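Local structure of uncharacterized protein (4FXT) at residues E19-R24 against Y97-N102; I118-V121 against A125-E128; G131-T136 against Y191-S196. The protein is of unknown function, a member of the DUF3823 family that probably joins a transthyretin-like N-terminal domain to an E-set-like C-terminal domain in an all-beta chain. All coordinates share one frame; numbering follows the deposited sequence.

Interaction 1 of 3, residues E19-R24 against Y97-N102; sequences EAVGVR and YFFVRN
E19 reaches from the N-terminal domain to the edge of the F99 ring and on to R101, so that one side chain meets both an aromatic and a charged residue of the C-terminal domain. Its CB approaches the ring corner, at 4.0 Å from F99 CZ. CG stands anti to the carbonyl carbon (chi1 -64°), and the extended chain beyond it carries the carboxylate along the ring edge to R101. OE1 lies near the ring plane, 3.7 Å from F99 CZ, with carboxylate and ring planes inclined at 68°. OE2 goes on to the arginine. Its salt bridge to R101 NH1 is long, at 4.0 Å, and the oxygen stands well out of the guanidinium plane, leaving charge attraction without a directed N-H. A water bridges E19, R101 and N102: it donates to E19 OE2 and, at 2.7 Å, to N102 OD1, and accepts from R101 NH1. Within 97-102, F99 CE2 lies over one face of the R101 guanidinium, offset toward its rim. R101 NE is bonded to N119 OD1 and NH1 also pairs with D17, which probably fix the group more firmly than E19 does. V21 completes the apolar part, its CG2 lying 4.2 Å from F99 CE1. With an alanine at E19, the water is likely to lose its carboxylate acceptor, and the F99 edge and R101 the chain that spans them. The contact lies at the interdomain junction: strand 19-20 pairs with strand 7-16, whose Y16 meets F99 edge-to-face, while strand 98-108 is an outermost strand of its sheet beside 111-120, and V21 also touches C192 of strand 192-200.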
loop_
_atom_site.group_PDB
_atom_site.type_symbol
_atom_site.label_atom_id
_atom_site.label_comp_id
_atom_site.label_asym_id
_atom_site.label_seq_id
_atom_site.Cartn_x
_atom_site.Cartn_y
_atom_site.Cartn_z
ATOM N N GLU A 19 -5.053 -2.799 -9.942
ATOM C CA GLU A 19 -4.382 -3.494 -8.838
ATOM C C GLU A 19 -4.612 -2.786 -7.522
ATOM O O GLU A 19 -4.660 -1.537 -7.487
ATOM C CB GLU A 19 -2.860 -3.591 -9.092
ATOM C CG GLU A 19 -2.446 -4.418 -10.288
ATOM C CD GLU A 19 -0.958 -4.686 -10.420
ATOM O OE1 GLU A 19 -0.260 -4.780 -9.382
ATOM O OE2 GLU A 19 -0.512 -4.912 -11.568
ATOM N N ALA A 20 -4.719 -3.559 -6.426
ATOM C CA ALA A 20 -4.856 -2.954 -5.096
ATOM C C ALA A 20 -3.535 -2.323 -4.679
ATOM O O ALA A 20 -2.483 -2.970 -4.782
ATOM C CB ALA A 20 -5.305 -3.991 -4.087
ATOM N N VAL A 21 -3.583 -1.045 -4.306
ATOM C CA VAL A 21 -2.403 -0.255 -3.940
ATOM C C VAL A 21 -2.011 -0.566 -2.495
ATOM O O VAL A 21 -2.745 -0.245 -1.562
ATOM C CB VAL A 21 -2.621 1.263 -4.148
ATOM C CG1 VAL A 21 -1.396 2.048 -3.729
ATOM C CG2 VAL A 21 -2.946 1.568 -5.599
ATOM N N GLY A 22 -0.821 -1.138 -2.337
ATOM C CA GLY A 22 -0.285 -1.504 -1.033
ATOM C C GLY A 22 0.025 -0.292 -0.186
ATOM O O GLY A 22 0.540 0.718 -0.684
ATOM N N VAL A 23 -0.331 -0.367 1.100
ATOM C CA VAL A 23 -0.032 0.770 1.934
ATOM C C VAL A 23 0.346 0.260 3.340
ATOM O O VAL A 23 0.305 -0.955 3.566
ATOM C CB VAL A 23 -1.232 1.738 1.927
ATOM C CG1 VAL A 23 -2.395 1.217 2.761
ATOM C CG2 VAL A 23 -0.794 3.093 2.401
ATOM N N ARG A 24 0.796 1.172 4.246
ATOM C CA ARG A 24 1.150 0.791 5.611
ATOM C C ARG A 24 -0.152 0.661 6.467
ATOM O O ARG A 24 -1.027 1.539 6.419
ATOM C CB ARG A 24 2.136 1.792 6.222
ATOM C CG ARG A 24 2.513 1.464 7.657
ATOM C CD ARG A 24 3.517 2.399 8.278
ATOM N NE ARG A 24 2.978 3.746 8.435
ATOM C CZ ARG A 24 2.340 4.187 9.513
ATOM N NH1 ARG A 24 2.150 3.388 10.556
ATOM N NH2 ARG A 24 1.882 5.427 9.552
ATOM N N TYR A 97 1.950 8.379 -6.333
ATOM C CA TYR A 97 2.999 9.230 -6.895
ATOM C C TYR A 97 3.979 8.319 -7.633
ATOM O O TYR A 97 4.292 8.530 -8.813
ATOM C CB TYR A 97 3.653 10.076 -5.809
ATOM C CG TYR A 97 2.652 10.987 -5.121
ATOM C CD1 TYR A 97 2.186 12.139 -5.745
ATOM C CD2 TYR A 97 2.184 10.706 -3.836
ATOM C CE1 TYR A 97 1.245 12.963 -5.133
ATOM C CE2 TYR A 97 1.260 11.534 -3.206
ATOM C CZ TYR A 97 0.798 12.669 -3.858
ATOM O OH TYR A 97 -0.094 13.538 -3.271
ATOM N N PHE A 98 4.335 7.232 -6.963
ATOM C CA PHE A 98 5.136 6.122 -7.437
ATOM C C PHE A 98 4.396 4.834 -7.146
ATOM O O PHE A 98 3.728 4.734 -6.095
ATOM C CB PHE A 98 6.525 6.138 -6.793
ATOM C CG PHE A 98 7.436 7.253 -7.235
ATOM C CD1 PHE A 98 7.425 8.480 -6.585
ATOM C CD2 PHE A 98 8.331 7.066 -8.274
ATOM C CE1 PHE A 98 8.272 9.512 -6.987
ATOM C CE2 PHE A 98 9.196 8.088 -8.662
ATOM C CZ PHE A 98 9.149 9.311 -8.026
ATOM N N PHE A 99 4.458 3.873 -8.080
ATOM C CA PHE A 99 3.756 2.604 -7.909
ATOM C C PHE A 99 4.742 1.432 -8.000
ATOM O O PHE A 99 5.659 1.459 -8.827
ATOM C CB PHE A 99 2.631 2.475 -8.950
ATOM C CG PHE A 99 1.817 1.197 -8.897
ATOM C CD1 PHE A 99 0.964 0.932 -7.821
ATOM C CD2 PHE A 99 1.846 0.297 -9.947
ATOM C CE1 PHE A 99 0.204 -0.246 -7.772
ATOM C CE2 PHE A 99 1.067 -0.867 -9.913
ATOM C CZ PHE A 99 0.247 -1.131 -8.828
ATOM N N VAL A 100 4.572 0.430 -7.112
ATOM C CA VAL A 100 5.422 -0.772 -7.099
ATOM C C VAL A 100 4.637 -1.948 -7.686
ATOM O O VAL A 100 3.584 -2.292 -7.135
ATOM C CB VAL A 100 5.970 -1.129 -5.679
ATOM C CG1 VAL A 100 7.093 -2.167 -5.791
ATOM C CG2 VAL A 100 6.499 0.108 -4.957
ATOM N N ARG A 101 5.133 -2.556 -8.782
ATOM C CA ARG A 101 4.481 -3.783 -9.341
ATOM C C ARG A 101 5.485 -4.924 -9.664
ATOM O O ARG A 101 6.715 -4.761 -9.627
ATOM C CB ARG A 101 3.682 -3.502 -10.631
ATOM C CG ARG A 101 4.541 -3.302 -11.893
ATOM C CD ARG A 101 3.654 -2.980 -13.064
ATOM N NE ARG A 101 3.053 -1.650 -12.942
ATOM C CZ ARG A 101 1.868 -1.313 -13.440
ATOM N NH1 ARG A 101 1.094 -2.232 -14.022
ATOM N NH2 ARG A 101 1.422 -0.066 -13.318
ATOM N N ASN A 102 4.907 -6.085 -10.016
ATOM C CA ASN A 102 5.572 -7.316 -10.474
ATOM C C ASN A 102 6.719 -7.663 -9.508
ATOM O O ASN A 102 7.883 -7.820 -9.894
ATOM C CB ASN A 102 6.049 -7.119 -11.900
ATOM C CG ASN A 102 4.980 -6.549 -12.855
ATOM O OD1 ASN A 102 3.777 -6.441 -12.543
ATOM N ND2 ASN A 102 5.417 -6.046 -14.011
HETATM O O HOH W 1 1.417 -5.348 -13.156
#

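Interaction 2 of 3, residues I118-V121 against A125-E128; sequences INKV and ANME
K120 and A125 meet in a side-chain-to-backbone contact at the end of the C-terminal sandwich, where the chain leaves strand 111-120 of one sheet and turns into strand 127-135 of the other. Only three residues separate the two segments, yet they do not pair as a hairpin: the nearest CA atoms, those of K120 and A125, are 7.7 Å apart. In the backbone, V121 and N119 bond to Y97 and F99 of strand 98-108 and its approach, whereas E128 bonds to K184 of strand 176-185. The gap is crossed mainly by K120. With CG anti to the backbone N (chi1 -179°) and every later torsion also near 180°, the lysine runs out as a straight chain and brings its last atoms beside the A125 carbonyl. CE is the K120 atom nearest A125 O. K120 NZ lies 3.2 Å from A125 O, but the angle is too poor for a hydrogen bond. The side chain of N126 runs alongside the lysine and points the same way. Further in, F98 touches both K120 and the selenomethionine M127, so it fills part of the space between the two strands, and A125 packs on Y97 and K187. K120 also touches L157. The chemistry is thus that of an ammonium group near a carbonyl dipole: the attraction is probably electrostatic and tolerant of direction.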
loop_
_atom_site.group_PDB
_atom_site.type_symbol
_atom_site.label_atom_id
_atom_site.label_comp_id
_atom_site.label_asym_id
_atom_site.label_seq_id
_atom_site.Cartn_x
_atom_site.Cartn_y
_atom_site.Cartn_z
ATOM N N ILE A 118 9.201 -0.258 -10.660
ATOM C CA ILE A 118 8.740 1.024 -10.078
ATOM C C ILE A 118 8.360 1.960 -11.185
ATOM O O ILE A 118 9.125 2.142 -12.138
ATOM C CB ILE A 118 9.802 1.670 -9.145
ATOM C CG1 ILE A 118 10.195 0.685 -7.997
ATOM C CG2 ILE A 118 9.318 3.019 -8.597
ATOM C CD1 ILE A 118 11.337 1.124 -7.127
ATOM N N ASN A 119 7.172 2.569 -11.062
ATOM C CA ASN A 119 6.658 3.545 -12.033
ATOM C C ASN A 119 6.522 4.920 -11.414
ATOM O O ASN A 119 6.125 5.018 -10.254
ATOM C CB ASN A 119 5.297 3.091 -12.561
ATOM C CG ASN A 119 5.260 1.704 -13.197
ATOM O OD1 ASN A 119 4.418 0.844 -12.835
ATOM N ND2 ASN A 119 6.200 1.419 -14.108
ATOM N N LYS A 120 6.862 5.976 -12.155
ATOM C CA LYS A 120 6.630 7.350 -11.699
ATOM C C LYS A 120 5.327 7.754 -12.351
ATOM O O LYS A 120 5.291 7.936 -13.580
ATOM C CB LYS A 120 7.814 8.279 -12.003
ATOM C CG LYS A 120 7.643 9.729 -11.532
ATOM C CD LYS A 120 8.877 10.537 -11.884
ATOM C CE LYS A 120 8.709 11.977 -11.587
ATOM N NZ LYS A 120 9.962 12.724 -11.857
ATOM N N VAL A 121 4.226 7.728 -11.566
ATOM C CA VAL A 121 2.864 7.971 -12.066
ATOM C C VAL A 121 2.587 9.508 -12.111
ATOM O O VAL A 121 2.049 9.979 -13.113
ATOM C CB VAL A 121 1.847 7.212 -11.183
ATOM C CG1 VAL A 121 0.416 7.396 -11.681
ATOM C CG2 VAL A 121 2.198 5.728 -11.106
ATOM N N ALA A 125 6.133 14.606 -8.867
ATOM C CA ALA A 125 6.722 13.939 -7.695
ATOM C C ALA A 125 8.191 13.595 -7.894
ATOM O O ALA A 125 8.629 13.350 -9.013
ATOM C CB ALA A 125 5.961 12.661 -7.379
ATOM N N ASN A 126 8.938 13.531 -6.775
ATOM C CA ASN A 126 10.357 13.205 -6.755
ATOM C C ASN A 126 10.599 12.119 -5.739
ATOM O O ASN A 126 10.066 12.153 -4.628
ATOM C CB ASN A 126 11.181 14.445 -6.462
ATOM C CG ASN A 126 11.059 15.512 -7.523
ATOM O OD1 ASN A 126 10.699 16.644 -7.222
ATOM N ND2 ASN A 126 11.270 15.163 -8.797
HETATM N N MSE A 127 11.380 11.129 -6.150
HETATM C CA MSE A 127 11.689 9.916 -5.381
HETATM C C MSE A 127 12.637 10.250 -4.234
HETATM O O MSE A 127 13.645 10.935 -4.459
HETATM C CB MSE A 127 12.297 8.888 -6.350
HETATM C CG MSE A 127 12.900 7.670 -5.708
HETATM SE SE MSE A 127 13.200 6.175 -6.951
HETATM C CE MSE A 127 14.107 7.031 -8.569
ATOM N N GLU A 128 12.282 9.796 -2.987
ATOM C CA GLU A 128 13.115 10.029 -1.783
ATOM C C GLU A 128 13.918 8.806 -1.424
ATOM O O GLU A 128 15.101 8.930 -1.066
ATOM C CB GLU A 128 12.324 10.462 -0.545
ATOM C CG GLU A 128 11.732 11.865 -0.589
ATOM C CD GLU A 128 11.111 12.310 0.729
ATOM O OE1 GLU A 128 11.124 11.496 1.685
ATOM O OE2 GLU A 128 10.656 13.478 0.826
#

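Interaction 3 of 3, residues G131-T136 against Y191-S196; sequences GIYLGT and YCYSQS. With EDO (1,2-ethanediol), chain O.
Three tyrosine rings meet largely by their edges: Y191 CE2 lies near the plane of the Y133 ring, at its edge, Y133 CE2 lies in the same way at the edge of Y193, and G131 N at the edge of Y191. Relative to the Y133 ring, Y193 CE2 is oblique, as is Y133 OH relative to the Y191 ring. The Y133 side chain crosses each of the other two at about a right angle. With its CG anti to the carbonyl carbon (chi1 -54°), Y133 brings its ring up against both, CE2 toward Y193 and the hydroxyl toward Y191. Y133 CE2 touches Y193 CE2 at 3.9 Å. Y133 OH lies 3.3 Å from Y191 CE2. G131 has no side chain, and a CB there would clash with Y133 OH. The contact bridges strand 176-185, which lies between 127-135 and 192-200 in the four-stranded sheet and makes backbone bonds through R180 to Y133 and through G182 to G131. I132 and L134 point instead to strand 160-166 of the facing sheet. At the end of 131-136, a 1,2-ethanediol, probably from the crystallisation liquor, accepts the T136 N-H at O2 (2.8 Å, 167°). The T136 OG1 bond to the same O2 is weak, and L139, E146 and G137 complete its hold. The contact thus combines ring-to-ring packing with a hydroxyl set against a ring, without a hydrogen bond between the segments; Y191 OH bonds to N129 and Y193 OH to the backbone N of E142, which probably steadies both rings against Y133.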
loop_
_atom_site.group_PDB
_atom_site.type_symbol
_atom_site.label_atom_id
_atom_site.label_comp_id
_atom_site.label_asym_id
_atom_site.label_seq_id
_atom_site.Cartn_x
_atom_site.Cartn_y
_atom_site.Cartn_z
ATOM N N GLY A 131 12.896 1.097 -0.395
ATOM C CA GLY A 131 13.250 0.168 0.668
ATOM C C GLY A 131 12.719 -1.242 0.501
ATOM O O GLY A 131 11.640 -1.438 -0.056
ATOM N N ILE A 132 13.506 -2.234 0.947
ATOM C CA ILE A 132 13.133 -3.643 1.046
ATOM C C ILE A 132 12.994 -3.925 2.530
ATOM O O ILE A 132 13.890 -3.573 3.295
ATOM C CB ILE A 132 14.063 -4.662 0.322
ATOM C CG1 ILE A 132 14.243 -4.362 -1.178
ATOM C CG2 ILE A 132 13.595 -6.109 0.524
ATOM C CD1 ILE A 132 15.394 -3.660 -1.419
ATOM N N TYR A 133 11.860 -4.512 2.946
ATOM C CA TYR A 133 11.591 -4.782 4.358
ATOM C C TYR A 133 11.313 -6.265 4.580
ATOM O O TYR A 133 10.693 -6.910 3.729
ATOM C CB TYR A 133 10.404 -3.929 4.814
ATOM C CG TYR A 133 10.619 -2.453 4.523
ATOM C CD1 TYR A 133 11.439 -1.676 5.335
ATOM C CD2 TYR A 133 10.020 -1.840 3.426
ATOM C CE1 TYR A 133 11.696 -0.338 5.038
ATOM C CE2 TYR A 133 10.241 -0.498 3.139
ATOM C CZ TYR A 133 11.087 0.250 3.946
ATOM O OH TYR A 133 11.378 1.562 3.658
ATOM N N LEU A 134 11.835 -6.808 5.691
ATOM C CA LEU A 134 11.591 -8.179 6.164
ATOM C C LEU A 134 10.971 -8.110 7.533
ATOM O O LEU A 134 11.484 -7.373 8.375
ATOM C CB LEU A 134 12.857 -9.072 6.194
ATOM C CG LEU A 134 13.719 -9.233 4.897
ATOM C CD1 LEU A 134 14.942 -10.046 5.176
ATOM C CD2 LEU A 134 12.932 -9.841 3.742
ATOM N N GLY A 135 9.860 -8.825 7.740
ATOM C CA GLY A 135 9.132 -8.847 9.007
ATOM C C GLY A 135 8.713 -10.230 9.462
ATOM O O GLY A 135 8.694 -11.169 8.657
ATOM N N THR A 136 8.376 -10.369 10.762
ATOM C CA THR A 136 7.964 -11.674 11.299
ATOM C C THR A 136 6.485 -11.938 10.917
ATOM O O THR A 136 6.112 -13.084 10.635
ATOM C CB THR A 136 8.182 -11.783 12.831
ATOM O OG1 THR A 136 7.404 -10.808 13.489
ATOM C CG2 THR A 136 9.614 -11.569 13.260
ATOM N N TYR A 191 5.123 5.754 2.546
ATOM C CA TYR A 191 5.604 4.948 1.454
ATOM C C TYR A 191 4.449 4.294 0.746
ATOM O O TYR A 191 3.411 4.017 1.361
ATOM C CB TYR A 191 6.588 3.858 1.943
ATOM C CG TYR A 191 8.015 4.248 2.235
ATOM C CD1 TYR A 191 8.336 4.986 3.370
ATOM C CD2 TYR A 191 9.065 3.733 1.480
ATOM C CE1 TYR A 191 9.652 5.324 3.668
ATOM C CE2 TYR A 191 10.394 4.041 1.784
ATOM C CZ TYR A 191 10.681 4.829 2.892
ATOM O OH TYR A 191 11.977 5.138 3.228
ATOM N N CYS A 192 4.646 3.968 -0.510
ATOM C CA CYS A 192 3.740 3.144 -1.264
ATOM C C CYS A 192 4.390 1.789 -1.391
ATOM O O CYS A 192 5.572 1.712 -1.734
ATOM C CB CYS A 192 3.371 3.745 -2.611
ATOM S SG CYS A 192 2.290 2.668 -3.600
ATOM N N TYR A 193 3.658 0.728 -1.068
ATOM C CA TYR A 193 4.245 -0.594 -1.012
ATOM C C TYR A 193 3.656 -1.596 -1.971
ATOM O O TYR A 193 2.540 -1.473 -2.487
ATOM C CB TYR A 193 4.038 -1.178 0.403
ATOM C CG TYR A 193 4.605 -0.377 1.557
ATOM C CD1 TYR A 193 3.862 0.641 2.159
ATOM C CD2 TYR A 193 5.841 -0.697 2.112
ATOM C CE1 TYR A 193 4.367 1.361 3.237
ATOM C CE2 TYR A 193 6.355 0.013 3.193
ATOM C CZ TYR A 193 5.608 1.027 3.763
ATOM O OH TYR A 193 6.129 1.692 4.845
ATOM N N SER A 194 4.433 -2.662 -2.134
ATOM C CA SER A 194 4.089 -3.894 -2.813
ATOM C C SER A 194 3.219 -4.683 -1.894
ATOM O O SER A 194 3.031 -4.283 -0.736
ATOM C CB SER A 194 5.362 -4.646 -3.175
ATOM O OG SER A 194 5.978 -5.073 -1.971
ATOM N N GLN A 195 2.787 -5.862 -2.319
ATOM C CA GLN A 195 2.042 -6.689 -1.402
ATOM C C GLN A 195 3.023 -7.332 -0.409
ATOM O O GLN A 195 4.205 -7.486 -0.748
ATOM C CB GLN A 195 1.205 -7.728 -2.164
ATOM C CG GLN A 195 -0.061 -7.111 -2.804
ATOM C CD GLN A 195 -1.071 -6.489 -1.810
ATOM O OE1 GLN A 195 -1.442 -7.100 -0.779
ATOM N NE2 GLN A 195 -1.579 -5.279 -2.131
ATOM N N SER A 196 2.558 -7.599 0.854
ATOM C CA SER A 196 3.379 -8.306 1.844
ATOM C C SER A 196 3.332 -9.781 1.482
ATOM O O SER A 196 2.257 -10.353 1.507
ATOM C CB SER A 196 2.910 -8.028 3.252
ATOM O OG SER A 196 3.715 -8.726 4.188
HETATM C C1 EDO O . 6.882 -6.904 11.320
HETATM O O1 EDO O . 5.852 -7.885 11.529
HETATM C C2 EDO O . 8.010 -6.912 12.406
HETATM O O2 EDO O . 8.841 -8.067 12.342
#

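From the N terminus, interaction 1 closes first, bringing 97-102 back to 19-24 across 72 intervening residues and tying the N-terminal domain to the C-terminal one. Interaction 2 follows as a short connection between two sheets, three residues separating its segments, and interaction 3 joins two strands of one sheet across 54 intervening residues, some in the facing sheet. The three stand in series, none enclosing or crossing another. Strands 98-108 and 111-120 are neighbours and join interactions 1 and 2, while strand 127-135 starts in interaction 2 and ends in interaction 3, their centres about 17 Å apart. The probable G22 O to Y193 N bond connects interactions 1 and 3 across the domain junction.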